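Kinesin-like protein KIF19 (Mus musculus, PDB 5GSZ) is a plus-end-directed kinesin-8 motor, here as its motor domain, that depolymerises microtubules at ciliary tips and so regulates the length of motile cilia. Local coordinates at residues Y96-F101 and G244-I249; I123-L128 and E194-L199; Y144-S149 and L224-R229. All blocks are in the same frame, centred on the assembly; numbering follows the deposited sequence.

Contact 1 (Y96-F101 and G244-I249); sequences YNATVF and GRLFMI
Ala98 and Val100 are laced to Arg245, Phe247 and Ile249 by four backbone hydrogen bonds, the ladder of two parallel strands whose axes run 4.8 Å apart. Phe247 sits in the middle of it, giving its N to Ala98 O at 3.0 Å and taking Val100 N on its own O at 2.9 Å. The Ile249 N to Val100 O bond measures 2.8 Å. Beyond Ala98 N, bound to Arg245 O, a side chain takes part: Asn97 OD1 accepts a weak, bent bond from Arg245 N at 3.0 Å. Its CG lies beside the backbone N (chi1 -70°), which swings the amide over to the neighbouring strand and onto Arg245 CB. A leucine here would keep the bulk but lose OD1, and would probably leave Arg245 N without this weak acceptor and Arg245 CB without the amide beside it. The arginine's outer end belongs elsewhere: its NH2 is bound by Gln225 OE1 and Ile179 O, and the edge of the Phe247 ring, at CZ, lies over the centre of one guanidinium face. On the same side of the sheet Ile249 CD1 runs alongside Phe101 CE1 at 3.5 Å, while Thr99 CG2 lies over one face of that ring, toward its rim. The other side is purely apolar, with Leu246 CD1 touching both Ala98 CB, at 3.9 Å, and Val100 CG2. These are inner strands of the kinesin motor sheet, and 97-103 runs directly into the nucleotide-binding loop. Strand 315-323 flanks 97-103 and strand 220-232 flanks 242-250; helix 302-307 covers the Arg245, Phe247 and Ile249 side, and helix 123-136 covers Leu246 and Met248 on the opposite face.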
ATOM      1  N   TYR A  96       4.585   7.283  16.899  1.00 52.03           N
ATOM      2  CA  TYR A  96       5.396   6.561  15.935  1.00 53.98           C
ATOM      3  C   TYR A  96       4.733   6.593  14.555  1.00 56.09           C
ATOM      4  O   TYR A  96       3.531   6.852  14.420  1.00 60.96           O
ATOM      5  CB  TYR A  96       5.644   5.135  16.423  1.00 53.89           C
ATOM      6  CG  TYR A  96       6.580   5.110  17.614  1.00 61.75           C
ATOM      7  CD1 TYR A  96       6.140   5.462  18.891  1.00 63.24           C
ATOM      8  CD2 TYR A  96       7.926   4.801  17.451  1.00 70.68           C
ATOM      9  CE1 TYR A  96       7.013   5.453  19.980  1.00 68.84           C
ATOM     10  CE2 TYR A  96       8.802   4.792  18.524  1.00 73.09           C
ATOM     11  CZ  TYR A  96       8.344   5.120  19.787  1.00 80.02           C
ATOM     12  OH  TYR A  96       9.220   5.118  20.858  1.00 94.58           O
ATOM     13  N   ASN A  97       5.541   6.371  13.519  1.00 51.83           N
ATOM     14  CA  ASN A  97       5.070   6.396  12.139  1.00 49.09           C
ATOM     15  C   ASN A  97       4.929   4.983  11.591  1.00 51.39           C
ATOM     16  O   ASN A  97       5.627   4.061  12.018  1.00 53.33           O
ATOM     17  CB  ASN A  97       6.011   7.196  11.235  1.00 51.01           C
ATOM     18  CG  ASN A  97       5.975   8.665  11.527  1.00 50.12           C
ATOM     19  OD1 ASN A  97       5.205   9.119  12.364  1.00 57.22           O
ATOM     20  ND2 ASN A  97       6.785   9.426  10.818  1.00 59.13           N
ATOM     21  N   ALA A  98       4.021   4.828  10.626  1.00 50.58           N
ATOM     22  CA  ALA A  98       3.712   3.526  10.058  1.00 44.93           C
ATOM     23  C   ALA A  98       3.230   3.690   8.626  1.00 43.67           C
ATOM     24  O   ALA A  98       2.684   4.731   8.256  1.00 43.85           O
ATOM     25  CB  ALA A  98       2.655   2.797  10.883  1.00 45.83           C
ATOM     26  N   THR A  99       3.417   2.637   7.831  1.00 46.55           N
ATOM     27  CA  THR A  99       3.094   2.682   6.413  1.00 45.18           C
ATOM     28  C   THR A  99       2.573   1.339   5.931  1.00 45.92           C
ATOM     29  O   THR A  99       3.183   0.300   6.197  1.00 45.05           O
ATOM     30  CB  THR A  99       4.312   3.068   5.586  1.00 42.10           C
ATOM     31  OG1 THR A  99       4.772   4.362   5.997  1.00 41.05           O
ATOM     32  CG2 THR A  99       3.930   3.089   4.121  1.00 43.97           C
ATOM     33  N   VAL A 100       1.470   1.373   5.191  1.00 46.31           N
ATOM     34  CA  VAL A 100       0.853   0.172   4.644  1.00 44.97           C
ATOM     35  C   VAL A 100       0.726   0.338   3.131  1.00 43.99           C
ATOM     36  O   VAL A 100       0.062   1.270   2.654  1.00 40.08           O
ATOM     37  CB  VAL A 100      -0.519  -0.099   5.278  1.00 42.93           C
ATOM     38  CG1 VAL A 100      -0.885  -1.544   5.080  1.00 41.59           C
ATOM     39  CG2 VAL A 100      -0.514   0.281   6.735  1.00 43.89           C
ATOM     40  N   PHE A 101       1.351  -0.576   2.385  1.00 40.76           N
ATOM     41  CA  PHE A 101       1.246  -0.637   0.934  1.00 42.05           C
ATOM     42  C   PHE A 101       0.369  -1.791   0.499  1.00 42.92           C
ATOM     43  O   PHE A 101       0.544  -2.923   0.967  1.00 44.54           O
ATOM     44  CB  PHE A 101       2.593  -0.869   0.260  1.00 41.04           C
ATOM     45  CG  PHE A 101       3.612   0.115   0.616  1.00 43.41           C
ATOM     46  CD1 PHE A 101       3.631   1.361   0.001  1.00 45.57           C
ATOM     47  CD2 PHE A 101       4.585  -0.204   1.542  1.00 45.20           C
ATOM     48  CE1 PHE A 101       4.611   2.294   0.318  1.00 46.00           C
ATOM     49  CE2 PHE A 101       5.562   0.713   1.879  1.00 45.52           C
ATOM     50  CZ  PHE A 101       5.580   1.966   1.265  1.00 47.91           C
ATOM     51  N   GLY A 244       2.223  11.281  15.538  1.00 52.27           N
ATOM     52  CA  GLY A 244       2.318  10.068  14.752  1.00 48.27           C
ATOM     53  C   GLY A 244       1.708  10.260  13.377  1.00 48.28           C
ATOM     54  O   GLY A 244       0.801  11.058  13.179  1.00 50.02           O
ATOM     55  N   ARG A 245       2.229   9.526  12.409  1.00 47.03           N
ATOM     56  CA  ARG A 245       1.816   9.720  11.031  1.00 43.43           C
ATOM     57  C   ARG A 245       1.643   8.348  10.396  1.00 45.12           C
ATOM     58  O   ARG A 245       2.610   7.591  10.277  1.00 45.64           O
ATOM     59  CB  ARG A 245       2.832  10.574  10.289  1.00 46.85           C
ATOM     60  CG  ARG A 245       2.208  11.405   9.209  1.00 56.66           C
ATOM     61  CD  ARG A 245       3.220  12.320   8.563  1.00 61.25           C
ATOM     62  NE  ARG A 245       2.606  13.033   7.450  1.00 68.70           N
ATOM     63  CZ  ARG A 245       3.296  13.689   6.520  1.00 74.22           C
ATOM     64  NH1 ARG A 245       4.624  13.706   6.584  1.00 67.85           N
ATOM     65  NH2 ARG A 245       2.663  14.309   5.518  1.00 70.62           N
ATOM     66  N   LEU A 246       0.404   8.013  10.032  1.00 42.60           N
ATOM     67  CA  LEU A 246       0.089   6.767   9.350  1.00 41.15           C
ATOM     68  C   LEU A 246      -0.128   7.055   7.869  1.00 39.60           C
ATOM     69  O   LEU A 246      -0.801   8.024   7.513  1.00 38.96           O
ATOM     70  CB  LEU A 246      -1.148   6.092   9.958  1.00 40.19           C
ATOM     71  CG  LEU A 246      -1.690   4.903   9.141  1.00 43.22           C
ATOM     72  CD1 LEU A 246      -0.678   3.752   9.039  1.00 40.24           C
ATOM     73  CD2 LEU A 246      -3.023   4.405   9.650  1.00 40.30           C
ATOM     74  N   PHE A 247       0.464   6.226   7.014  1.00 39.23           N
ATOM     75  CA  PHE A 247       0.296   6.314   5.571  1.00 42.13           C
ATOM     76  C   PHE A 247      -0.309   5.023   5.060  1.00 42.39           C
ATOM     77  O   PHE A 247       0.201   3.940   5.368  1.00 42.46           O
ATOM     78  CB  PHE A 247       1.620   6.546   4.853  1.00 42.88           C
ATOM     79  CG  PHE A 247       2.081   7.961   4.878  1.00 46.66           C
ATOM     80  CD1 PHE A 247       1.609   8.868   3.954  1.00 46.75           C
ATOM     81  CD2 PHE A 247       3.010   8.385   5.809  1.00 49.29           C
ATOM     82  CE1 PHE A 247       2.053  10.173   3.972  1.00 53.67           C
ATOM     83  CE2 PHE A 247       3.450   9.685   5.817  1.00 49.18           C
ATOM     84  CZ  PHE A 247       2.972  10.573   4.903  1.00 49.19           C
ATOM     85  N   MET A 248      -1.378   5.140   4.271  1.00 41.25           N
ATOM     86  CA  MET A 248      -2.079   3.976   3.731  1.00 44.63           C
ATOM     87  C   MET A 248      -2.158   4.127   2.218  1.00 42.84           C
ATOM     88  O   MET A 248      -2.850   5.017   1.708  1.00 42.31           O
ATOM     89  CB  MET A 248      -3.461   3.816   4.365  1.00 40.12           C
ATOM     90  CG  MET A 248      -3.363   3.341   5.804  1.00 44.27           C
ATOM     91  SD  MET A 248      -4.935   3.038   6.654  1.00 48.41           S
ATOM     92  CE  MET A 248      -5.555   4.707   6.821  1.00 41.95           C
ATOM     93  N   ILE A 249      -1.443   3.266   1.501  1.00 38.39           N
ATOM     94  CA  ILE A 249      -1.143   3.503   0.099  1.00 36.97           C
ATOM     95  C   ILE A 249      -1.706   2.383  -0.760  1.00 38.66           C
ATOM     96  O   ILE A 249      -1.473   1.199  -0.488  1.00 36.73           O
ATOM     97  CB  ILE A 249       0.363   3.673  -0.124  1.00 37.67           C
ATOM     98  CG1 ILE A 249       0.841   4.874   0.697  1.00 39.68           C
ATOM     99  CG2 ILE A 249       0.648   3.853  -1.619  1.00 35.78           C
ATOM    100  CD1 ILE A 249       2.327   4.896   0.944  1.00 41.50           C
TER

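Contact 2 (I123-L128 and E194-L199); sequences IYVRTL and EIMQLL
Val125 and Leu128 meet Ile195 and Met196 where two helices of the kinesin motor domain, both packed on one side of its central sheet, run roughly antiparallel. The two short segments cross at 149° with their axes 10.1 Å apart, and only apolar groups fill the space between them. Val125 is the middle of the contact: its CG1 branch, beside the backbone N, leans across to the other helix and touches two residues one after the other in the chain. It reaches Ile195 CG2 at 4.1 Å and Met196 SD at 3.9 Å. The methionine gets its sulfur there by a two-step path. CG stands opposite the backbone N across CA-CB (chi1 -177°), and the chain then bends at chi2, 61°, turning SD across toward the valine, with the Met196 CB also against CG1. Ile195 works differently, spreading both of its branches toward Leu128: CG2 and CD1 straddle Leu128 CD2, so this one methyl is received by a beta-branched side chain rather than by a single tip. Tyr124 and Leu128 carry on inward to the sheet, lying on Met248 of strand 242-250, and Leu199 and Leu128 rest on Met148 of strand 142-154. The two helices therefore pack on the strands as well as on each other. At its sheet-side end, Leu199 stretches its chain out and lays CD1 obliquely against the tyrosine, at 3.8 Å from both Tyr124 CB and Tyr124 CD2.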
ATOM      1  N   ILE A 123      -9.165  -1.635   4.494  1.00 42.28           N
ATOM      2  CA  ILE A 123      -8.213  -1.292   5.546  1.00 44.24           C
ATOM      3  C   ILE A 123      -8.413   0.142   6.036  1.00 46.48           C
ATOM      4  O   ILE A 123      -8.313   0.407   7.239  1.00 45.71           O
ATOM      5  CB  ILE A 123      -6.771  -1.507   5.051  1.00 42.09           C
ATOM      6  CG1 ILE A 123      -6.465  -2.990   4.895  1.00 43.42           C
ATOM      7  CG2 ILE A 123      -5.764  -0.849   6.009  1.00 42.83           C
ATOM      8  CD1 ILE A 123      -6.657  -3.771   6.163  1.00 46.93           C
ATOM      9  N   TYR A 124      -8.644   1.090   5.119  1.00 40.09           N
ATOM     10  CA  TYR A 124      -8.837   2.494   5.474  1.00 41.27           C
ATOM     11  C   TYR A 124      -9.810   2.664   6.629  1.00 42.81           C
ATOM     12  O   TYR A 124      -9.408   3.056   7.727  1.00 43.86           O
ATOM     13  CB  TYR A 124      -9.362   3.323   4.295  1.00 40.36           C
ATOM     14  CG  TYR A 124      -8.440   3.471   3.098  1.00 42.67           C
ATOM     15  CD1 TYR A 124      -7.058   3.356   3.214  1.00 47.48           C
ATOM     16  CD2 TYR A 124      -8.964   3.730   1.843  1.00 38.46           C
ATOM     17  CE1 TYR A 124      -6.228   3.506   2.086  1.00 47.53           C
ATOM     18  CE2 TYR A 124      -8.166   3.881   0.747  1.00 42.24           C
ATOM     19  CZ  TYR A 124      -6.801   3.768   0.856  1.00 42.57           C
ATOM     20  OH  TYR A 124      -6.028   3.932  -0.275  1.00 41.02           O
ATOM     21  N   VAL A 125     -11.085   2.353   6.397  1.00 39.91           N
ATOM     22  CA  VAL A 125     -12.101   2.651   7.397  1.00 41.92           C
ATOM     23  C   VAL A 125     -11.916   1.780   8.638  1.00 43.32           C
ATOM     24  O   VAL A 125     -12.140   2.238   9.761  1.00 52.29           O
ATOM     25  CB  VAL A 125     -13.526   2.528   6.802  1.00 47.38           C
ATOM     26  CG1 VAL A 125     -13.686   3.373   5.548  1.00 53.10           C
ATOM     27  CG2 VAL A 125     -13.866   1.108   6.479  1.00 49.48           C
ATOM     28  N   ARG A 126     -11.491   0.531   8.475  1.00 42.59           N
ATOM     29  CA  ARG A 126     -11.271  -0.302   9.657  1.00 44.74           C
ATOM     30  C   ARG A 126     -10.182   0.293  10.528  1.00 47.86           C
ATOM     31  O   ARG A 126     -10.293   0.313  11.759  1.00 53.44           O
ATOM     32  CB  ARG A 126     -10.921  -1.743   9.256  1.00 47.97           C
ATOM     33  CG  ARG A 126     -12.105  -2.492   8.688  1.00 44.88           C
ATOM     34  CD  ARG A 126     -11.760  -3.797   8.009  1.00 47.50           C
ATOM     35  NE  ARG A 126     -12.892  -4.705   8.192  1.00 53.59           N
ATOM     36  CZ  ARG A 126     -13.989  -4.745   7.437  1.00 55.11           C
ATOM     37  NH1 ARG A 126     -14.131  -3.946   6.391  1.00 58.69           N
ATOM     38  NH2 ARG A 126     -14.961  -5.588   7.730  1.00 53.22           N
ATOM     39  N   THR A 127      -9.147   0.835   9.901  1.00 48.94           N
ATOM     40  CA  THR A 127      -8.066   1.450  10.652  1.00 49.98           C
ATOM     41  C   THR A 127      -8.477   2.795  11.236  1.00 48.14           C
ATOM     42  O   THR A 127      -8.162   3.081  12.397  1.00 50.01           O
ATOM     43  CB  THR A 127      -6.838   1.600   9.761  1.00 44.99           C
ATOM     44  OG1 THR A 127      -6.625   0.372   9.058  1.00 45.87           O
ATOM     45  CG2 THR A 127      -5.609   1.908  10.591  1.00 38.95           C
ATOM     46  N   LEU A 128      -9.162   3.637  10.452  1.00 48.05           N
ATOM     47  CA  LEU A 128      -9.674   4.885  11.016  1.00 46.97           C
ATOM     48  C   LEU A 128     -10.565   4.617  12.213  1.00 53.71           C
ATOM     49  O   LEU A 128     -10.617   5.421  13.152  1.00 56.17           O
ATOM     50  CB  LEU A 128     -10.427   5.702   9.965  1.00 43.11           C
ATOM     51  CG  LEU A 128      -9.639   6.542   8.949  1.00 51.80           C
ATOM     52  CD1 LEU A 128      -8.848   5.792   7.915  1.00 48.63           C
ATOM     53  CD2 LEU A 128     -10.561   7.512   8.250  1.00 55.29           C
ATOM     54  N   GLU A 194     -19.482   8.403   6.720  1.00 67.13           N
ATOM     55  CA  GLU A 194     -19.019   9.632   6.085  1.00 70.88           C
ATOM     56  C   GLU A 194     -17.638   9.444   5.464  1.00 65.34           C
ATOM     57  O   GLU A 194     -17.421   9.787   4.296  1.00 63.83           O
ATOM     58  CB  GLU A 194     -19.006  10.775   7.097  1.00 75.41           C
ATOM     59  CG  GLU A 194     -20.353  11.080   7.720  1.00 74.07           C
ATOM     60  CD  GLU A 194     -20.324  12.377   8.524  1.00 84.56           C
ATOM     61  OE1 GLU A 194     -21.394  12.793   9.030  1.00 83.90           O
ATOM     62  OE2 GLU A 194     -19.231  12.984   8.634  1.00 81.72           O
ATOM     63  N   ILE A 195     -16.693   8.901   6.237  1.00 61.62           N
ATOM     64  CA  ILE A 195     -15.355   8.624   5.710  1.00 60.42           C
ATOM     65  C   ILE A 195     -15.447   7.790   4.444  1.00 60.09           C
ATOM     66  O   ILE A 195     -14.869   8.129   3.403  1.00 57.17           O
ATOM     67  CB  ILE A 195     -14.504   7.916   6.774  1.00 60.69           C
ATOM     68  CG1 ILE A 195     -14.244   8.854   7.960  1.00 64.04           C
ATOM     69  CG2 ILE A 195     -13.235   7.391   6.139  1.00 57.42           C
ATOM     70  CD1 ILE A 195     -13.936   8.143   9.264  1.00 56.52           C
ATOM     71  N   MET A 196     -16.206   6.692   4.515  1.00 63.17           N
ATOM     72  CA  MET A 196     -16.326   5.767   3.392  1.00 61.90           C
ATOM     73  C   MET A 196     -16.905   6.453   2.156  1.00 59.79           C
ATOM     74  O   MET A 196     -16.456   6.204   1.031  1.00 58.98           O
ATOM     75  CB  MET A 196     -17.180   4.566   3.804  1.00 54.54           C
ATOM     76  CG  MET A 196     -17.302   3.511   2.736  1.00 59.15           C
ATOM     77  SD  MET A 196     -15.688   2.838   2.297  1.00 72.68           S
ATOM     78  CE  MET A 196     -16.156   1.673   1.018  1.00 60.73           C
ATOM     79  N   GLN A 197     -17.903   7.323   2.341  1.00 59.24           N
ATOM     80  CA  GLN A 197     -18.428   8.066   1.203  1.00 57.57           C
ATOM     81  C   GLN A 197     -17.387   9.046   0.675  1.00 58.57           C
ATOM     82  O   GLN A 197     -17.217   9.177  -0.546  1.00 53.84           O
ATOM     83  CB  GLN A 197     -19.727   8.778   1.585  1.00 58.38           C
ATOM     84  N   LEU A 198     -16.661   9.717   1.582  1.00 57.09           N
ATOM     85  CA  LEU A 198     -15.567  10.591   1.172  1.00 55.34           C
ATOM     86  C   LEU A 198     -14.577   9.844   0.296  1.00 56.99           C
ATOM     87  O   LEU A 198     -14.260  10.275  -0.819  1.00 53.32           O
ATOM     88  CB  LEU A 198     -14.843  11.147   2.395  1.00 56.28           C
ATOM     89  CG  LEU A 198     -15.463  12.366   3.053  1.00 63.93           C
ATOM     90  CD1 LEU A 198     -14.702  12.760   4.300  1.00 64.45           C
ATOM     91  CD2 LEU A 198     -15.483  13.498   2.074  1.00 55.89           C
ATOM     92  N   LEU A 199     -14.083   8.708   0.801  1.00 56.93           N
ATOM     93  CA  LEU A 199     -13.036   7.952   0.127  1.00 51.78           C
ATOM     94  C   LEU A 199     -13.536   7.288  -1.144  1.00 52.64           C
ATOM     95  O   LEU A 199     -12.761   7.131  -2.091  1.00 46.57           O
ATOM     96  CB  LEU A 199     -12.457   6.911   1.077  1.00 47.40           C
ATOM     97  CG  LEU A 199     -11.805   7.539   2.299  1.00 49.19           C
ATOM     98  CD1 LEU A 199     -11.207   6.490   3.220  1.00 44.45           C
ATOM     99  CD2 LEU A 199     -10.775   8.559   1.851  1.00 43.99           C
TER

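Contact 3 (Y144-S149 and L224-R229); sequences YEVSMS and LQVAVR
Glu145 through Ser149 pair with Gln225 through Arg229 as an antiparallel beta ladder in the outer half of the kinesin motor sheet. Glu145, Ser147 and Ser149 are the hydrogen-bonded partners of Arg229, Ala227 and Gln225, each pair joined by two backbone bonds, as in Ala227 N to Ser147 O at 2.9 Å. Val146 opposite Val228, and Met148 opposite Val226, are the non-hydrogen-bonded pairs, and their side chains share the tightly packed face. There Val146 CG1 meets Val226 CG1 at 3.8 Å, and the Met148 CB touches Val226 CG2. Met148 CG is tucked between the backbone N and the carbonyl carbon (chi1 60°), and with a further bend at chi3 the CE methyl reaches Leu224 CD1, 3.5 Å away. Helices 123-136 and 192-203 close this side, the former with Ile135 against Val146. At its far end Tyr144 presents the edge of its ring to Val228, CD2 being 3.9 Å from CG1, while its hydroxyl is hydrogen-bonded to Thr138 and Gln230. The reverse face is looser and more polar. Ser147 OG merely faces Ala227 CB, at 3.8 Å, while Ser149 and Gln225, both buried, take their polar partners elsewhere: Ser149 OG binds Thr185 O, and the polar end of Gln225 is engaged on the next strand, 242-250. Toward solvent the same face ends in a salt bridge between Glu145 and Arg229, which run alongside each other off the strands; its modelled length is too short to be trusted. Arg229 bends at chi3 to meet the acid, and Glu145 OE1 comes in at the guanidinium edge, with the carboxylate and guanidinium planes turned 40° apart.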
ATOM      1  N   TYR A 144      -6.174  14.780  21.764  1.00 46.39           N
ATOM      2  CA  TYR A 144      -5.787  14.364  20.423  1.00 49.21           C
ATOM      3  C   TYR A 144      -6.318  15.319  19.364  1.00 49.10           C
ATOM      4  O   TYR A 144      -7.395  15.907  19.503  1.00 45.25           O
ATOM      5  CB  TYR A 144      -6.252  12.941  20.080  1.00 42.11           C
ATOM      6  CG  TYR A 144      -5.683  11.857  20.954  1.00 41.05           C
ATOM      7  CD1 TYR A 144      -6.236  11.564  22.181  1.00 47.08           C
ATOM      8  CD2 TYR A 144      -4.549  11.158  20.567  1.00 44.45           C
ATOM      9  CE1 TYR A 144      -5.697  10.551  22.991  1.00 49.56           C
ATOM     10  CE2 TYR A 144      -4.004  10.164  21.361  1.00 46.32           C
ATOM     11  CZ  TYR A 144      -4.578   9.867  22.571  1.00 45.92           C
ATOM     12  OH  TYR A 144      -4.044   8.879  23.354  1.00 46.99           O
ATOM     13  N   GLU A 145      -5.518  15.469  18.311  1.00 53.08           N
ATOM     14  CA  GLU A 145      -5.923  16.101  17.064  1.00 56.74           C
ATOM     15  C   GLU A 145      -5.706  15.091  15.945  1.00 51.11           C
ATOM     16  O   GLU A 145      -4.651  14.447  15.877  1.00 49.41           O
ATOM     17  CB  GLU A 145      -5.135  17.391  16.796  1.00 55.10           C
ATOM     18  CG  GLU A 145      -5.816  18.663  17.283  1.00 65.19           C
ATOM     19  CD  GLU A 145      -4.943  19.905  17.118  1.00 80.09           C
ATOM     20  OE1 GLU A 145      -3.715  19.824  17.353  1.00 73.97           O
ATOM     21  OE2 GLU A 145      -5.488  20.962  16.721  1.00 87.23           O
ATOM     22  N   VAL A 146      -6.709  14.930  15.087  1.00 49.75           N
ATOM     23  CA  VAL A 146      -6.642  13.984  13.983  1.00 46.76           C
ATOM     24  C   VAL A 146      -7.057  14.692  12.710  1.00 52.04           C
ATOM     25  O   VAL A 146      -8.151  15.262  12.649  1.00 56.96           O
ATOM     26  CB  VAL A 146      -7.554  12.772  14.212  1.00 46.71           C
ATOM     27  CG1 VAL A 146      -7.332  11.764  13.113  1.00 50.67           C
ATOM     28  CG2 VAL A 146      -7.315  12.179  15.555  1.00 49.66           C
ATOM     29  N   SER A 147      -6.201  14.632  11.692  1.00 52.80           N
ATOM     30  CA  SER A 147      -6.564  15.029  10.339  1.00 54.02           C
ATOM     31  C   SER A 147      -6.169  13.930   9.359  1.00 50.05           C
ATOM     32  O   SER A 147      -5.217  13.180   9.599  1.00 47.16           O
ATOM     33  CB  SER A 147      -5.888  16.335   9.952  1.00 54.93           C
ATOM     34  OG  SER A 147      -4.483  16.167   9.975  1.00 57.27           O
ATOM     35  N   MET A 148      -6.911  13.834   8.251  1.00 52.23           N
ATOM     36  CA  MET A 148      -6.559  12.912   7.174  1.00 52.38           C
ATOM     37  C   MET A 148      -6.664  13.602   5.828  1.00 50.93           C
ATOM     38  O   MET A 148      -7.494  14.490   5.627  1.00 58.76           O
ATOM     39  CB  MET A 148      -7.442  11.668   7.135  1.00 50.34           C
ATOM     40  CG  MET A 148      -8.885  11.982   6.944  1.00 54.97           C
ATOM     41  SD  MET A 148      -9.878  10.503   6.737  1.00 75.15           S
ATOM     42  CE  MET A 148     -10.055  10.431   4.961  1.00 56.89           C
ATOM     43  N   SER A 149      -5.817  13.177   4.903  1.00 48.89           N
ATOM     44  CA  SER A 149      -5.857  13.656   3.535  1.00 48.12           C
ATOM     45  C   SER A 149      -5.839  12.465   2.602  1.00 47.65           C
ATOM     46  O   SER A 149      -5.461  11.359   2.991  1.00 48.11           O
ATOM     47  CB  SER A 149      -4.686  14.571   3.223  1.00 46.11           C
ATOM     48  OG  SER A 149      -4.749  15.715   4.031  1.00 55.90           O
ATOM     49  N   LEU A 224      -3.598   7.752   1.361  1.00 39.33           N
ATOM     50  CA  LEU A 224      -4.371   8.248   2.486  1.00 42.19           C
ATOM     51  C   LEU A 224      -3.412   8.405   3.671  1.00 45.61           C
ATOM     52  O   LEU A 224      -2.783   7.428   4.112  1.00 41.23           O
ATOM     53  CB  LEU A 224      -5.525   7.293   2.800  1.00 40.32           C
ATOM     54  CG  LEU A 224      -6.407   7.753   3.955  1.00 45.05           C
ATOM     55  CD1 LEU A 224      -7.182   8.951   3.513  1.00 47.90           C
ATOM     56  CD2 LEU A 224      -7.338   6.651   4.407  1.00 46.71           C
ATOM     57  N   GLN A 225      -3.250   9.633   4.152  1.00 47.29           N
ATOM     58  CA  GLN A 225      -2.415   9.869   5.319  1.00 48.93           C
ATOM     59  C   GLN A 225      -3.246  10.421   6.462  1.00 45.06           C
ATOM     60  O   GLN A 225      -4.138  11.242   6.256  1.00 45.18           O
ATOM     61  CB  GLN A 225      -1.244  10.794   5.022  1.00 49.01           C
ATOM     62  CG  GLN A 225      -1.510  11.924   4.082  1.00 58.43           C
ATOM     63  CD  GLN A 225      -0.510  13.055   4.308  1.00 72.06           C
ATOM     64  OE1 GLN A 225       0.101  13.158   5.394  1.00 64.76           O
ATOM     65  NE2 GLN A 225      -0.302  13.884   3.276  1.00 66.36           N
ATOM     66  N   VAL A 226      -2.962   9.919   7.656  1.00 43.97           N
ATOM     67  CA  VAL A 226      -3.639  10.304   8.882  1.00 47.39           C
ATOM     68  C   VAL A 226      -2.580  10.774   9.863  1.00 44.14           C
ATOM     69  O   VAL A 226      -1.662  10.017  10.197  1.00 41.08           O
ATOM     70  CB  VAL A 226      -4.438   9.143   9.491  1.00 45.34           C
ATOM     71  CG1 VAL A 226      -5.199   9.624  10.730  1.00 42.32           C
ATOM     72  CG2 VAL A 226      -5.356   8.544   8.466  1.00 40.56           C
ATOM     73  N   ALA A 227      -2.716  12.012  10.329  1.00 48.23           N
ATOM     74  CA  ALA A 227      -1.830  12.598  11.327  1.00 46.10           C
ATOM     75  C   ALA A 227      -2.530  12.607  12.681  1.00 45.23           C
ATOM     76  O   ALA A 227      -3.748  12.801  12.749  1.00 49.46           O
ATOM     77  CB  ALA A 227      -1.444  14.014  10.917  1.00 39.41           C
ATOM     78  N   VAL A 228      -1.769  12.378  13.756  1.00 43.44           N
ATOM     79  CA  VAL A 228      -2.323  12.305  15.118  1.00 46.21           C
ATOM     80  C   VAL A 228      -1.368  13.004  16.083  1.00 48.10           C
ATOM     81  O   VAL A 228      -0.247  12.530  16.308  1.00 49.99           O
ATOM     82  CB  VAL A 228      -2.577  10.862  15.586  1.00 42.14           C
ATOM     83  CG1 VAL A 228      -3.078  10.857  17.002  1.00 42.62           C
ATOM     84  CG2 VAL A 228      -3.582  10.159  14.684  1.00 46.59           C
ATOM     85  N   ARG A 229      -1.806  14.108  16.670  1.00 47.78           N
ATOM     86  CA  ARG A 229      -1.038  14.776  17.707  1.00 47.61           C
ATOM     87  C   ARG A 229      -1.586  14.409  19.087  1.00 46.66           C
ATOM     88  O   ARG A 229      -2.798  14.271  19.278  1.00 45.52           O
ATOM     89  CB  ARG A 229      -1.038  16.289  17.499  1.00 50.81           C
ATOM     90  CG  ARG A 229       0.047  17.002  18.284  1.00 54.80           C
ATOM     91  CD  ARG A 229       0.426  18.298  17.636  1.00 65.28           C
ATOM     92  NE  ARG A 229      -0.694  19.233  17.570  1.00 77.35           N
ATOM     93  CZ  ARG A 229      -0.707  20.315  16.792  1.00 85.13           C
ATOM     94  NH1 ARG A 229       0.342  20.581  16.023  1.00 81.67           N
ATOM     95  NH2 ARG A 229      -1.763  21.129  16.780  1.00 83.71           N
TER

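Contacts 1 and 3 belong to one sheet: strands 242-250 and 220-232 are neighbours, bridged by a probable Met248 N to Leu224 O bond, so the parallel centre passes directly into the antiparallel outer half. Contact 1 is the most central of the three and contact 3 the most peripheral, and only the latter ends in a salt bridge at the surface. Contact 2 is buried too, but away from the strands' hydrogen bonding; it is apolar throughout and its side chains rest on both ladders, as where Tyr124 CD1 meets Leu224 CD2. Backbone bonds thus fix the sheet, while the helix pair meets it through apolar side-chain packing.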